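Local coordinates for protein STN1 (Saccharomyces cerevisiae, PDB 3KEY), which regulates telomere length and protects chromosome ends, acting as an inhibitor of telomerase loading through its interaction with CDC13, at residues F96-K101 / E123-P128; S25-L30 / E62-L67; M19-N24 / G78-T83; V105-Q110 / E152-W157. All blocks are in the same frame, centred on the assembly; numbering follows the deposited sequence.

Contact 1 (F96-K101 / E123-P128); sequences FEYAEK and EKLHLP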
loop_
_atom_site.group_PDB
_atom_site.type_symbol
_atom_site.label_atom_id
_atom_site.label_comp_id
_atom_site.label_asym_id
_atom_site.label_seq_id
_atom_site.Cartn_x
_atom_site.Cartn_y
_atom_site.Cartn_z
ATOM N N PHE A 96 7.976 1.765 -2.703
ATOM C CA PHE A 96 7.581 1.501 -4.076
ATOM C C PHE A 96 8.794 1.497 -4.999
ATOM O O PHE A 96 8.881 0.666 -5.899
ATOM C CB PHE A 96 6.554 2.533 -4.545
ATOM C CG PHE A 96 5.153 2.009 -4.559
ATOM C CD1 PHE A 96 4.659 1.351 -5.681
ATOM C CD2 PHE A 96 4.342 2.129 -3.434
ATOM C CE1 PHE A 96 3.374 0.814 -5.691
ATOM C CE2 PHE A 96 3.052 1.593 -3.424
ATOM C CZ PHE A 96 2.565 0.934 -4.557
ATOM N N GLU A 97 9.719 2.429 -4.789
ATOM C CA GLU A 97 10.922 2.474 -5.612
ATOM C C GLU A 97 11.679 1.168 -5.409
ATOM O O GLU A 97 12.074 0.510 -6.374
ATOM C CB GLU A 97 11.810 3.656 -5.219
ATOM C CG GLU A 97 11.602 4.901 -6.071
ATOM C CD GLU A 97 12.503 6.056 -5.656
ATOM O OE1 GLU A 97 13.718 5.828 -5.442
ATOM O OE2 GLU A 97 11.991 7.194 -5.554
ATOM N N TYR A 98 11.866 0.791 -4.142
ATOM C CA TYR A 98 12.559 -0.447 -3.804
ATOM C C TYR A 98 11.931 -1.669 -4.511
ATOM O O TYR A 98 12.638 -2.474 -5.124
ATOM C CB TYR A 98 12.534 -0.631 -2.287
ATOM C CG TYR A 98 13.203 -1.890 -1.779
ATOM C CD1 TYR A 98 12.537 -3.119 -1.796
ATOM C CD2 TYR A 98 14.496 -1.845 -1.252
ATOM C CE1 TYR A 98 13.142 -4.274 -1.294
ATOM C CE2 TYR A 98 15.112 -2.990 -0.747
ATOM C CZ TYR A 98 14.432 -4.199 -0.766
ATOM O OH TYR A 98 15.030 -5.324 -0.239
ATOM N N ALA A 99 10.610 -1.805 -4.421
ATOM C CA ALA A 99 9.921 -2.924 -5.057
ATOM C C ALA A 99 10.084 -2.902 -6.584
ATOM O O ALA A 99 10.373 -3.928 -7.194
ATOM C CB ALA A 99 8.440 -2.906 -4.684
ATOM N N GLU A 100 9.892 -1.736 -7.196
ATOM C CA GLU A 100 10.035 -1.606 -8.650
ATOM C C GLU A 100 11.424 -2.051 -9.126
ATOM O O GLU A 100 11.548 -2.759 -10.128
ATOM C CB GLU A 100 9.813 -0.157 -9.080
ATOM C CG GLU A 100 8.367 0.287 -9.124
ATOM C CD GLU A 100 8.231 1.777 -8.860
ATOM O OE1 GLU A 100 9.150 2.534 -9.248
ATOM O OE2 GLU A 100 7.208 2.191 -8.270
ATOM N N LYS A 101 12.462 -1.624 -8.414
ATOM C CA LYS A 101 13.831 -1.988 -8.768
ATOM C C LYS A 101 14.070 -3.482 -8.589
ATOM O O LYS A 101 14.699 -4.121 -9.435
ATOM C CB LYS A 101 14.835 -1.213 -7.909
ATOM C CG LYS A 101 14.930 0.271 -8.246
ATOM C CD LYS A 101 15.824 1.000 -7.241
ATOM C CE LYS A 101 15.912 2.496 -7.530
ATOM N NZ LYS A 101 16.632 3.222 -6.434
ATOM N N GLU A 123 16.252 -2.564 6.939
ATOM C CA GLU A 123 17.621 -2.051 7.030
ATOM C C GLU A 123 17.973 -1.128 5.864
ATOM O O GLU A 123 18.565 -0.066 6.056
ATOM C CB GLU A 123 18.612 -3.223 7.070
ATOM C CG GLU A 123 20.064 -2.834 7.280
ATOM C CD GLU A 123 20.281 -2.085 8.584
ATOM O OE1 GLU A 123 19.834 -2.579 9.643
ATOM O OE2 GLU A 123 20.900 -1.004 8.549
ATOM N N LYS A 124 17.599 -1.542 4.659
ATOM C CA LYS A 124 17.870 -0.789 3.437
ATOM C C LYS A 124 17.217 0.591 3.391
ATOM O O LYS A 124 17.812 1.552 2.903
ATOM C CB LYS A 124 17.390 -1.593 2.223
ATOM C CG LYS A 124 17.567 -0.888 0.887
ATOM C CD LYS A 124 19.040 -0.712 0.565
ATOM C CE LYS A 124 19.228 -0.075 -0.799
ATOM N NZ LYS A 124 20.662 -0.035 -1.177
ATOM N N LEU A 125 15.990 0.687 3.892
ATOM C CA LEU A 125 15.263 1.951 3.851
ATOM C C LEU A 125 15.137 2.622 5.214
ATOM O O LEU A 125 14.510 3.672 5.336
ATOM C CB LEU A 125 13.866 1.713 3.264
ATOM C CG LEU A 125 13.790 0.952 1.933
ATOM C CD1 LEU A 125 12.328 0.751 1.542
ATOM C CD2 LEU A 125 14.525 1.717 0.856
ATOM N N HIS A 126 15.735 2.012 6.232
ATOM C CA HIS A 126 15.675 2.529 7.596
ATOM C C HIS A 126 14.224 2.714 8.028
ATOM O O HIS A 126 13.834 3.777 8.506
ATOM C CB HIS A 126 16.436 3.855 7.709
ATOM C CG HIS A 126 17.817 3.802 7.138
ATOM N ND1 HIS A 126 18.094 4.123 5.826
ATOM C CD2 HIS A 126 18.993 3.406 7.684
ATOM C CE1 HIS A 126 19.379 3.926 5.587
ATOM N NE2 HIS A 126 19.945 3.490 6.699
ATOM N N LEU A 127 13.434 1.658 7.852
ATOM C CA LEU A 127 12.020 1.659 8.212
ATOM C C LEU A 127 11.720 0.465 9.114
ATOM O O LEU A 127 11.229 -0.566 8.652
ATOM C CB LEU A 127 11.157 1.575 6.951
ATOM C CG LEU A 127 11.295 2.746 5.974
ATOM C CD1 LEU A 127 10.446 2.502 4.741
ATOM C CD2 LEU A 127 10.861 4.030 6.667
ATOM N N PRO A 128 12.002 0.594 10.421
ATOM C CA PRO A 128 11.764 -0.482 11.395
ATOM C C PRO A 128 10.307 -0.951 11.520
ATOM O O PRO A 128 10.048 -2.112 11.844
ATOM C CB PRO A 128 12.257 0.122 12.712
ATOM C CG PRO A 128 13.250 1.167 12.278
ATOM C CD PRO A 128 12.585 1.776 11.080
#
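The Tyr98 ring turns an edge to Lys124, whose CG lies near the ring plane 3.6 Å from Tyr98 CE2, while Leu125 CD2 comes up obliquely, 4.1 Å from Tyr98 CD2. A second flat group, the imidazole of His126, has the carbonyl oxygen of Glu123 above the centre of one face. The contact belongs to the second winged helix-turn-helix domain of this C-terminal fragment, where helix 90-108 passes beside the C-terminal end of helix 118-125. Tyr98 carries its CG anti to the backbone N (chi1 179°), which carries the ring out from helix 90-108 toward Lys124 and Leu125. Lys124 offers the aliphatic start of its chain: CB and CG meet the ring, and the bend at chi2 (66°) turns the rest away, taking the ammonium group off the contact. A leucine in place of Tyr98 is likely to leave the Lys124 methylenes without the aromatic edge they lie against and to open a gap beside Leu125. The contact lies at the surface, and no hydrogen bond joins the two segments. Leu125 also packs on Leu95 of helix 90-108; Phe96 points away from the contact, and both Phe96 and Ala99 pack on helix 132-149. The other methyl of Leu125 completes the patch, its CD1 resting 4.1 Å from Tyr98 CB.

Contact 2 (S25-L30 / E62-L67); sequences SDLYKL and EAFRDL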
loop_
_atom_site.group_PDB
_atom_site.type_symbol
_atom_site.label_atom_id
_atom_site.label_comp_id
_atom_site.label_asym_id
_atom_site.label_seq_id
_atom_site.Cartn_x
_atom_site.Cartn_y
_atom_site.Cartn_z
ATOM N N SER A 25 -5.790 17.054 7.676
ATOM C CA SER A 25 -6.886 17.871 7.157
ATOM C C SER A 25 -6.814 18.099 5.650
ATOM O O SER A 25 -7.844 18.105 4.974
ATOM C CB SER A 25 -6.958 19.221 7.894
ATOM O OG SER A 25 -5.788 19.993 7.701
ATOM N N ASP A 26 -5.612 18.284 5.112
ATOM C CA ASP A 26 -5.488 18.479 3.672
ATOM C C ASP A 26 -5.800 17.188 2.935
ATOM O O ASP A 26 -6.390 17.209 1.854
ATOM C CB ASP A 26 -4.084 18.949 3.292
ATOM C CG ASP A 26 -3.839 20.406 3.648
ATOM O OD1 ASP A 26 -4.823 21.133 3.904
ATOM O OD2 ASP A 26 -2.668 20.834 3.656
ATOM N N LEU A 27 -5.409 16.062 3.524
ATOM C CA LEU A 27 -5.644 14.765 2.908
ATOM C C LEU A 27 -7.140 14.459 2.815
ATOM O O LEU A 27 -7.632 14.003 1.782
ATOM C CB LEU A 27 -4.943 13.664 3.712
ATOM C CG LEU A 27 -5.111 12.230 3.191
ATOM C CD1 LEU A 27 -4.546 12.130 1.785
ATOM C CD2 LEU A 27 -4.406 11.249 4.129
ATOM N N TYR A 28 -7.849 14.725 3.907
ATOM C CA TYR A 28 -9.282 14.476 3.993
ATOM C C TYR A 28 -10.100 15.318 3.015
ATOM O O TYR A 28 -11.229 14.960 2.682
ATOM C CB TYR A 28 -9.752 14.739 5.420
ATOM C CG TYR A 28 -11.168 14.304 5.706
ATOM C CD1 TYR A 28 -12.230 15.209 5.634
ATOM C CD2 TYR A 28 -11.442 12.997 6.093
ATOM C CE1 TYR A 28 -13.537 14.815 5.953
ATOM C CE2 TYR A 28 -12.738 12.593 6.410
ATOM C CZ TYR A 28 -13.777 13.507 6.343
ATOM O OH TYR A 28 -15.042 13.113 6.693
ATOM N N LYS A 29 -9.528 16.426 2.553
ATOM C CA LYS A 29 -10.217 17.309 1.614
ATOM C C LYS A 29 -10.111 16.861 0.152
ATOM O O LYS A 29 -10.808 17.397 -0.713
ATOM C CB LYS A 29 -9.679 18.741 1.741
ATOM C CG LYS A 29 -9.984 19.405 3.074
ATOM C CD LYS A 29 -9.394 20.804 3.136
ATOM C CE LYS A 29 -9.637 21.449 4.496
ATOM N NZ LYS A 29 -8.978 22.785 4.603
ATOM N N LEU A 30 -9.241 15.897 -0.128
ATOM C CA LEU A 30 -9.077 15.413 -1.497
ATOM C C LEU A 30 -10.299 14.633 -1.966
ATOM O O LEU A 30 -10.816 13.766 -1.250
ATOM C CB LEU A 30 -7.823 14.537 -1.610
ATOM C CG LEU A 30 -6.494 15.266 -1.375
ATOM C CD1 LEU A 30 -5.333 14.289 -1.504
ATOM C CD2 LEU A 30 -6.348 16.393 -2.387
ATOM N N GLU A 62 -14.614 8.501 11.212
ATOM C CA GLU A 62 -14.130 7.272 11.834
ATOM C C GLU A 62 -13.527 6.352 10.758
ATOM O O GLU A 62 -12.539 5.649 11.006
ATOM C CB GLU A 62 -15.277 6.562 12.556
ATOM C CG GLU A 62 -14.936 5.180 13.075
ATOM C CD GLU A 62 -16.065 4.563 13.898
ATOM O OE1 GLU A 62 -15.981 3.352 14.199
ATOM O OE2 GLU A 62 -17.026 5.287 14.251
ATOM N N ALA A 63 -14.117 6.366 9.565
ATOM C CA ALA A 63 -13.625 5.541 8.464
ATOM C C ALA A 63 -12.250 6.031 8.028
ATOM O O ALA A 63 -11.337 5.236 7.802
ATOM C CB ALA A 63 -14.595 5.595 7.275
ATOM N N PHE A 64 -12.125 7.349 7.902
ATOM C CA PHE A 64 -10.883 7.982 7.487
ATOM C C PHE A 64 -9.762 7.668 8.478
ATOM O O PHE A 64 -8.642 7.364 8.081
ATOM C CB PHE A 64 -11.095 9.489 7.389
ATOM C CG PHE A 64 -9.850 10.261 7.074
ATOM C CD1 PHE A 64 -9.192 10.085 5.864
ATOM C CD2 PHE A 64 -9.347 11.186 7.984
ATOM C CE1 PHE A 64 -8.051 10.822 5.562
ATOM C CE2 PHE A 64 -8.204 11.929 7.689
ATOM C CZ PHE A 64 -7.556 11.743 6.473
ATOM N N ARG A 65 -10.077 7.741 9.767
ATOM C CA ARG A 65 -9.100 7.454 10.804
ATOM C C ARG A 65 -8.677 5.990 10.752
ATOM O O ARG A 65 -7.505 5.671 10.954
ATOM C CB ARG A 65 -9.687 7.765 12.178
ATOM C CG ARG A 65 -8.781 7.386 13.348
ATOM C CD ARG A 65 -9.578 6.652 14.420
ATOM N NE ARG A 65 -10.756 7.417 14.834
ATOM C CZ ARG A 65 -11.836 6.887 15.404
ATOM N NH1 ARG A 65 -11.895 5.578 15.634
ATOM N NH2 ARG A 65 -12.866 7.662 15.727
ATOM N N ASP A 66 -9.632 5.099 10.492
ATOM C CA ASP A 66 -9.327 3.673 10.419
ATOM C C ASP A 66 -8.378 3.394 9.255
ATOM O O ASP A 66 -7.408 2.649 9.399
ATOM C CB ASP A 66 -10.607 2.840 10.252
ATOM C CG ASP A 66 -11.468 2.824 11.508
ATOM O OD1 ASP A 66 -12.564 2.219 11.470
ATOM O OD2 ASP A 66 -11.055 3.411 12.535
ATOM N N LEU A 67 -8.659 3.995 8.106
ATOM C CA LEU A 67 -7.811 3.805 6.937
ATOM C C LEU A 67 -6.391 4.320 7.168
ATOM O O LEU A 67 -5.429 3.593 6.923
ATOM C CB LEU A 67 -8.421 4.497 5.715
ATOM C CG LEU A 67 -9.728 3.868 5.227
ATOM C CD1 LEU A 67 -10.340 4.736 4.141
ATOM C CD2 LEU A 67 -9.459 2.446 4.715
#
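Leu27 is the first residue of 25-30 to meet the Phe64 ring, bringing its isobutyl group to the ring's outer edge with CD2 near the ring plane and 3.9 Å from Phe64 CE1. One step on, Tyr28 takes a face of the same ring. Its ring stands edge-on in a T-shaped (edge-to-face) pair, with centroids 4.8 Å apart and planes at 72°, and its CD2 comes down 3.3 Å from Phe64 CG, toward the rim and not over the middle. Tyr28 CB supplies a CH-pi contact over the same ring, 4.1 Å from the Phe64 centroid, so one tyrosine touches it through both its methylene and its aromatic edge. Phe64 reaches across from helix 56-73 with CG anti to the backbone N (chi1 175°). With Phe64 cut back to an alanine, the Tyr28 ring is likely to lose the face that fixes its rotation, and a gap would probably open between the two helices. Within the first winged helix-turn-helix domain, short helix 24-28 is thus docked on helix 56-73; Leu27 also packs on Leu14 of helix 6-16 and Val33 of helix 31-47, while Tyr28 extends along helix 56-73 to Glu60 and Lys61.

Contact 3 (M19-N24 / G78-T83); sequences MKEISN and GLKDKT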
loop_
_atom_site.group_PDB
_atom_site.type_symbol
_atom_site.label_atom_id
_atom_site.label_comp_id
_atom_site.label_asym_id
_atom_site.label_seq_id
_atom_site.Cartn_x
_atom_site.Cartn_y
_atom_site.Cartn_z
ATOM N N MET A 19 4.194 15.327 -3.409
ATOM C CA MET A 19 4.687 15.952 -2.185
ATOM C C MET A 19 5.297 14.902 -1.264
ATOM O O MET A 19 5.036 13.709 -1.414
ATOM C CB MET A 19 3.539 16.668 -1.465
ATOM C CG MET A 19 2.290 15.814 -1.308
ATOM S SD MET A 19 0.839 16.759 -0.799
ATOM C CE MET A 19 0.085 17.088 -2.398
ATOM N N LYS A 20 6.104 15.354 -0.308
ATOM C CA LYS A 20 6.754 14.448 0.633
ATOM C C LYS A 20 5.972 14.277 1.932
ATOM O O LYS A 20 6.220 13.343 2.694
ATOM C CB LYS A 20 8.158 14.951 0.956
ATOM C CG LYS A 20 8.997 15.259 -0.266
ATOM C CD LYS A 20 10.261 15.995 0.145
ATOM C CE LYS A 20 10.994 16.602 -1.040
ATOM N NZ LYS A 20 12.191 17.359 -0.559
ATOM N N GLU A 21 5.031 15.180 2.182
ATOM C CA GLU A 21 4.223 15.118 3.395
ATOM C C GLU A 21 2.869 15.774 3.149
ATOM O O GLU A 21 2.709 16.564 2.216
ATOM C CB GLU A 21 4.916 15.869 4.545
ATOM C CG GLU A 21 4.290 17.259 4.847
ATOM C CD GLU A 21 5.232 18.174 5.635
ATOM O OE1 GLU A 21 4.831 19.307 5.992
ATOM O OE2 GLU A 21 6.382 17.755 5.884
ATOM N N ILE A 22 1.903 15.450 4.002
ATOM C CA ILE A 22 0.577 16.039 3.913
ATOM C C ILE A 22 -0.121 15.953 5.266
ATOM O O ILE A 22 0.009 14.963 5.992
ATOM C CB ILE A 22 -0.294 15.352 2.832
ATOM C CG1 ILE A 22 -1.632 16.087 2.705
ATOM C CG2 ILE A 22 -0.529 13.888 3.192
ATOM C CD1 ILE A 22 -2.464 15.651 1.510
ATOM N N SER A 23 -0.851 17.004 5.616
ATOM C CA SER A 23 -1.556 17.019 6.885
ATOM C C SER A 23 -2.851 16.234 6.767
ATOM O O SER A 23 -3.404 16.077 5.677
ATOM C CB SER A 23 -1.872 18.456 7.310
ATOM O OG SER A 23 -2.816 19.041 6.427
ATOM N N ASN A 24 -3.316 15.747 7.911
ATOM C CA ASN A 24 -4.540 14.975 8.020
ATOM C C ASN A 24 -5.720 15.749 7.409
ATOM O O ASN A 24 -6.546 15.173 6.696
ATOM C CB ASN A 24 -4.791 14.694 9.504
ATOM C CG ASN A 24 -5.805 13.600 9.739
ATOM O OD1 ASN A 24 -5.592 12.442 9.373
ATOM N ND2 ASN A 24 -6.914 13.958 10.373
ATOM N N GLY A 78 4.269 7.291 7.833
ATOM C CA GLY A 78 4.501 7.610 9.221
ATOM C C GLY A 78 3.886 8.933 9.562
ATOM O O GLY A 78 3.572 9.754 8.669
ATOM N N LEU A 79 3.697 9.125 10.862
ATOM C CA LEU A 79 3.165 10.370 11.387
ATOM C C LEU A 79 4.432 11.161 11.647
ATOM O O LEU A 79 5.101 10.926 12.659
ATOM C CB LEU A 79 2.428 10.105 12.702
ATOM C CG LEU A 79 1.644 11.257 13.315
ATOM C CD1 LEU A 79 0.606 11.798 12.347
ATOM C CD2 LEU A 79 1.010 10.680 14.559
ATOM N N LYS A 80 4.815 12.044 10.734
ATOM C CA LYS A 80 6.046 12.759 11.005
ATOM C C LYS A 80 5.911 13.780 12.136
ATOM O O LYS A 80 6.883 14.098 12.828
ATOM C CB LYS A 80 6.575 13.466 9.765
ATOM C CG LYS A 80 5.814 14.703 9.395
ATOM C CD LYS A 80 6.774 15.745 8.901
ATOM C CE LYS A 80 7.465 15.200 7.676
ATOM N NZ LYS A 80 8.524 16.111 7.250
ATOM N N ASP A 81 4.708 14.308 12.324
ATOM C CA ASP A 81 4.474 15.282 13.392
ATOM C C ASP A 81 3.085 15.111 13.993
ATOM O O ASP A 81 2.072 15.426 13.367
ATOM C CB ASP A 81 4.645 16.716 12.884
ATOM C CG ASP A 81 4.675 17.727 14.023
ATOM O OD1 ASP A 81 5.624 17.667 14.837
ATOM O OD2 ASP A 81 3.747 18.557 14.125
ATOM N N LYS A 82 3.055 14.606 15.219
ATOM C CA LYS A 82 1.809 14.363 15.930
ATOM C C LYS A 82 1.008 15.639 16.198
ATOM O O LYS A 82 -0.194 15.703 15.916
ATOM C CB LYS A 82 2.125 13.645 17.248
ATOM C CG LYS A 82 1.032 13.683 18.298
ATOM C CD LYS A 82 0.123 12.478 18.214
ATOM C CE LYS A 82 -1.029 12.686 17.266
ATOM N NZ LYS A 82 -2.220 11.913 17.746
ATOM N N THR A 83 1.669 16.660 16.732
ATOM C CA THR A 83 0.962 17.899 17.042
ATOM C C THR A 83 0.172 18.493 15.872
ATOM O O THR A 83 -0.952 18.951 16.068
ATOM C CB THR A 83 1.908 18.982 17.650
ATOM O OG1 THR A 83 1.419 20.289 17.311
ATOM C CG2 THR A 83 3.321 18.810 17.172
HETATM O O HOH W 1 8.783 14.016 4.634
#
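Glu21 and Lys80, with CA atoms 8.2 Å apart, face each other from the two outer strands, 21-23 and 78-81, of a three-stranded antiparallel sheet whose middle strand is 86-88. This small sheet belongs to the first winged helix-turn-helix domain. Across such a gap the backbones do not pair, and the side chains have to bridge it over the middle strand, where Glu21 packs on Thr86 and Lys80 on Asp88. The two chains cross at about a right angle and meet at their ends: Lys80 NZ donates a hydrogen bond of 3.0 Å to Glu21 OE2, nearly along the oxygen's C-O axis, and the pair is a salt bridge. Glu21 reaches out with its chain extended beyond CG. Lys80 instead folds, bending at chi2 and again at chi3 (61°), which brings CE to within 3.3 Å of Glu21 OE2 before NZ makes the bond; CE also lies 4.1 Å from Glu21 CB. A water adds a second link, donating to Lys20 O at 3.3 Å and accepting a weak bond from Lys80 NZ at 3.4 Å. Strand 78-81 is irregular here: Lys80 and Asp81 both face Thr86 in a classic beta bulge. At the start of helix 24-28, Ser23 is the N-cap, its OG taking a bond from Asp26 N. Since both charged residues are exposed, solvent probably weakens the attraction, and the bridge is best read as an electrostatic tie on the sheet surface rather than a buried lock.

Contact 4 (V105-Q110 / E152-W157); sequences VLMKLQ and EVLKNW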
loop_
_atom_site.group_PDB
_atom_site.type_symbol
_atom_site.label_atom_id
_atom_site.label_comp_id
_atom_site.label_asym_id
_atom_site.label_seq_id
_atom_site.Cartn_x
_atom_site.Cartn_y
_atom_site.Cartn_z
ATOM N N VAL A 105 15.077 -6.061 -11.698
ATOM C CA VAL A 105 16.273 -6.887 -11.798
ATOM C C VAL A 105 15.936 -8.383 -11.860
ATOM O O VAL A 105 16.565 -9.128 -12.618
ATOM C CB VAL A 105 17.262 -6.631 -10.625
ATOM C CG1 VAL A 105 16.660 -7.077 -9.304
ATOM C CG2 VAL A 105 18.560 -7.379 -10.881
ATOM N N LEU A 106 14.947 -8.822 -11.083
ATOM C CA LEU A 106 14.558 -10.234 -11.099
ATOM C C LEU A 106 14.114 -10.652 -12.501
ATOM O O LEU A 106 14.472 -11.731 -12.979
ATOM C CB LEU A 106 13.428 -10.509 -10.093
ATOM C CG LEU A 106 13.839 -10.512 -8.612
ATOM C CD1 LEU A 106 12.608 -10.699 -7.719
ATOM C CD2 LEU A 106 14.861 -11.632 -8.367
ATOM N N MET A 107 13.341 -9.797 -13.157
ATOM C CA MET A 107 12.875 -10.085 -14.502
ATOM C C MET A 107 14.041 -10.126 -15.493
ATOM O O MET A 107 14.099 -11.006 -16.346
ATOM C CB MET A 107 11.849 -9.041 -14.945
ATOM C CG MET A 107 10.526 -9.124 -14.201
ATOM S SD MET A 107 9.305 -7.985 -14.888
ATOM C CE MET A 107 8.589 -9.000 -16.119
ATOM N N LYS A 108 14.971 -9.181 -15.370
ATOM C CA LYS A 108 16.130 -9.122 -16.260
ATOM C C LYS A 108 17.038 -10.342 -16.129
ATOM O O LYS A 108 17.792 -10.659 -17.043
ATOM C CB LYS A 108 16.935 -7.847 -16.000
ATOM C CG LYS A 108 16.260 -6.573 -16.502
ATOM C CD LYS A 108 16.988 -5.344 -16.005
ATOM C CE LYS A 108 16.263 -4.077 -16.400
ATOM N NZ LYS A 108 17.030 -2.884 -15.946
ATOM N N LEU A 109 16.961 -11.022 -14.989
ATOM C CA LEU A 109 17.758 -12.217 -14.746
ATOM C C LEU A 109 16.907 -13.457 -14.985
ATOM O O LEU A 109 17.368 -14.585 -14.809
ATOM C CB LEU A 109 18.270 -12.224 -13.302
ATOM C CG LEU A 109 19.318 -11.162 -12.952
ATOM C CD1 LEU A 109 19.513 -11.116 -11.448
ATOM C CD2 LEU A 109 20.629 -11.484 -13.660
ATOM N N GLN A 110 15.657 -13.232 -15.378
ATOM C CA GLN A 110 14.708 -14.307 -15.623
ATOM C C GLN A 110 14.619 -15.252 -14.423
ATOM O O GLN A 110 14.665 -16.482 -14.573
ATOM C CB GLN A 110 15.082 -15.089 -16.890
ATOM C CG GLN A 110 13.873 -15.760 -17.545
ATOM C CD GLN A 110 14.168 -16.352 -18.924
ATOM O OE1 GLN A 110 15.056 -15.887 -19.642
ATOM N NE2 GLN A 110 13.400 -17.369 -19.303
ATOM N N GLU A 152 4.726 -8.521 -22.716
ATOM C CA GLU A 152 5.604 -9.374 -23.520
ATOM C C GLU A 152 6.639 -10.060 -22.639
ATOM O O GLU A 152 7.302 -11.009 -23.059
ATOM C CB GLU A 152 6.326 -8.547 -24.598
ATOM C CG GLU A 152 5.402 -7.656 -25.414
ATOM C CD GLU A 152 5.332 -6.231 -24.879
ATOM O OE1 GLU A 152 5.476 -6.028 -23.649
ATOM O OE2 GLU A 152 5.123 -5.305 -25.701
ATOM N N VAL A 153 6.769 -9.583 -21.407
ATOM C CA VAL A 153 7.742 -10.152 -20.487
ATOM C C VAL A 153 7.127 -10.906 -19.301
ATOM O O VAL A 153 7.445 -12.073 -19.069
ATOM C CB VAL A 153 8.685 -9.049 -19.970
ATOM C CG1 VAL A 153 9.777 -9.649 -19.110
ATOM C CG2 VAL A 153 9.297 -8.310 -21.156
ATOM N N LEU A 154 6.247 -10.246 -18.556
ATOM C CA LEU A 154 5.619 -10.865 -17.384
ATOM C C LEU A 154 4.250 -11.442 -17.729
ATOM O O LEU A 154 3.322 -10.695 -18.038
ATOM C CB LEU A 154 5.444 -9.827 -16.266
ATOM C CG LEU A 154 5.672 -10.212 -14.795
ATOM C CD1 LEU A 154 4.817 -9.299 -13.917
ATOM C CD2 LEU A 154 5.333 -11.653 -14.541
ATOM N N LYS A 155 4.127 -12.766 -17.669
ATOM C CA LYS A 155 2.858 -13.428 -17.961
ATOM C C LYS A 155 1.961 -13.534 -16.717
ATOM O O LYS A 155 0.779 -13.194 -16.765
ATOM C CB LYS A 155 3.124 -14.824 -18.524
ATOM C CG LYS A 155 1.879 -15.567 -18.990
ATOM C CD LYS A 155 2.246 -16.944 -19.530
ATOM C CE LYS A 155 1.022 -17.730 -19.977
ATOM N NZ LYS A 155 1.393 -19.134 -20.328
ATOM N N ASN A 156 2.528 -14.019 -15.611
ATOM C CA ASN A 156 1.803 -14.170 -14.336
ATOM C C ASN A 156 2.738 -13.979 -13.142
ATOM O O ASN A 156 3.963 -14.042 -13.282
ATOM C CB ASN A 156 1.176 -15.568 -14.212
ATOM C CG ASN A 156 -0.061 -15.739 -15.070
ATOM O OD1 ASN A 156 -1.032 -14.993 -14.935
ATOM N ND2 ASN A 156 -0.033 -16.733 -15.957
ATOM N N TRP A 157 2.152 -13.759 -11.969
ATOM C CA TRP A 157 2.927 -13.587 -10.742
ATOM C C TRP A 157 2.128 -14.034 -9.524
ATOM O O TRP A 157 0.903 -14.030 -9.546
ATOM C CB TRP A 157 3.345 -12.118 -10.544
ATOM C CG TRP A 157 2.199 -11.152 -10.407
ATOM C CD1 TRP A 157 1.626 -10.410 -11.405
ATOM C CD2 TRP A 157 1.463 -10.852 -9.211
ATOM N NE1 TRP A 157 0.579 -9.670 -10.904
ATOM C CE2 TRP A 157 0.457 -9.921 -9.564
ATOM C CE3 TRP A 157 1.555 -11.282 -7.878
ATOM C CZ2 TRP A 157 -0.459 -9.411 -8.625
ATOM C CZ3 TRP A 157 0.646 -10.778 -6.944
ATOM C CH2 TRP A 157 -0.349 -9.849 -7.326
#
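A buried apolar contact joins Met107, near the end of helix 90-108, to Val153 and Leu154, where the chain enters strand 154-161 in the second winged helix-turn-helix domain. The methionine makes the whole connection through its terminal methyl. Met107 CE lies 3.3 Å from Val153 CG1, and the same methyl is 3.3 Å from Leu154 CB and 3.4 Å from Leu154 CG. The distances to Val153 CG1 and Leu154 CB are shorter than usual van der Waals contact, so packing here is close, though how close is doubtful. From the helix the Met107 chain runs outward with CG anti to the carbonyl carbon, then bends at chi3 (89°), and this last turn sets CE against both residues. Met107 crosses Leu154 at about a right angle and Val153 more obliquely. Thr146 of helix 132-149 is shared, touching both Met107 and Leu154, so helix 132-149 also meets both sides of the contact. Helix 90-108 finishes just beyond: Gln110 takes a positive phi, and the ending is a Schellman motif. Strand 154-161 also departs from regularity, with Lys155 and Asn156 both facing Glu179 of strand 173-180 in a classic beta bulge. The helix end is tied to the C-terminal tail as well, where the Met107 O accepts a hydrogen bond from Tyr184 OH. At the helix terminus, Gln110 N bonds back to Met107 O at 2.9 Å.

Overall arrangement
From the N terminus, contact 3 closes the longest loop, joining 19-24 to 78-83 across the sheet of the first winged domain. Contact 2 opens and closes inside that loop, and the two touch where Leu27 meets Ile22 and Phe64 meets Asn24, so strand 21-23 and the following helix pack against the helical part of this domain. Contacts 1 and 4 come later, in series with those two. They cross along the chain: both start on helix 90-108, and contact 1 closes on helix 118-125 before contact 4 reaches strand 154-161. Contacts 2 and 4 lie on opposite sides of the chain's centre, about 37 Å apart between centres, one in each domain.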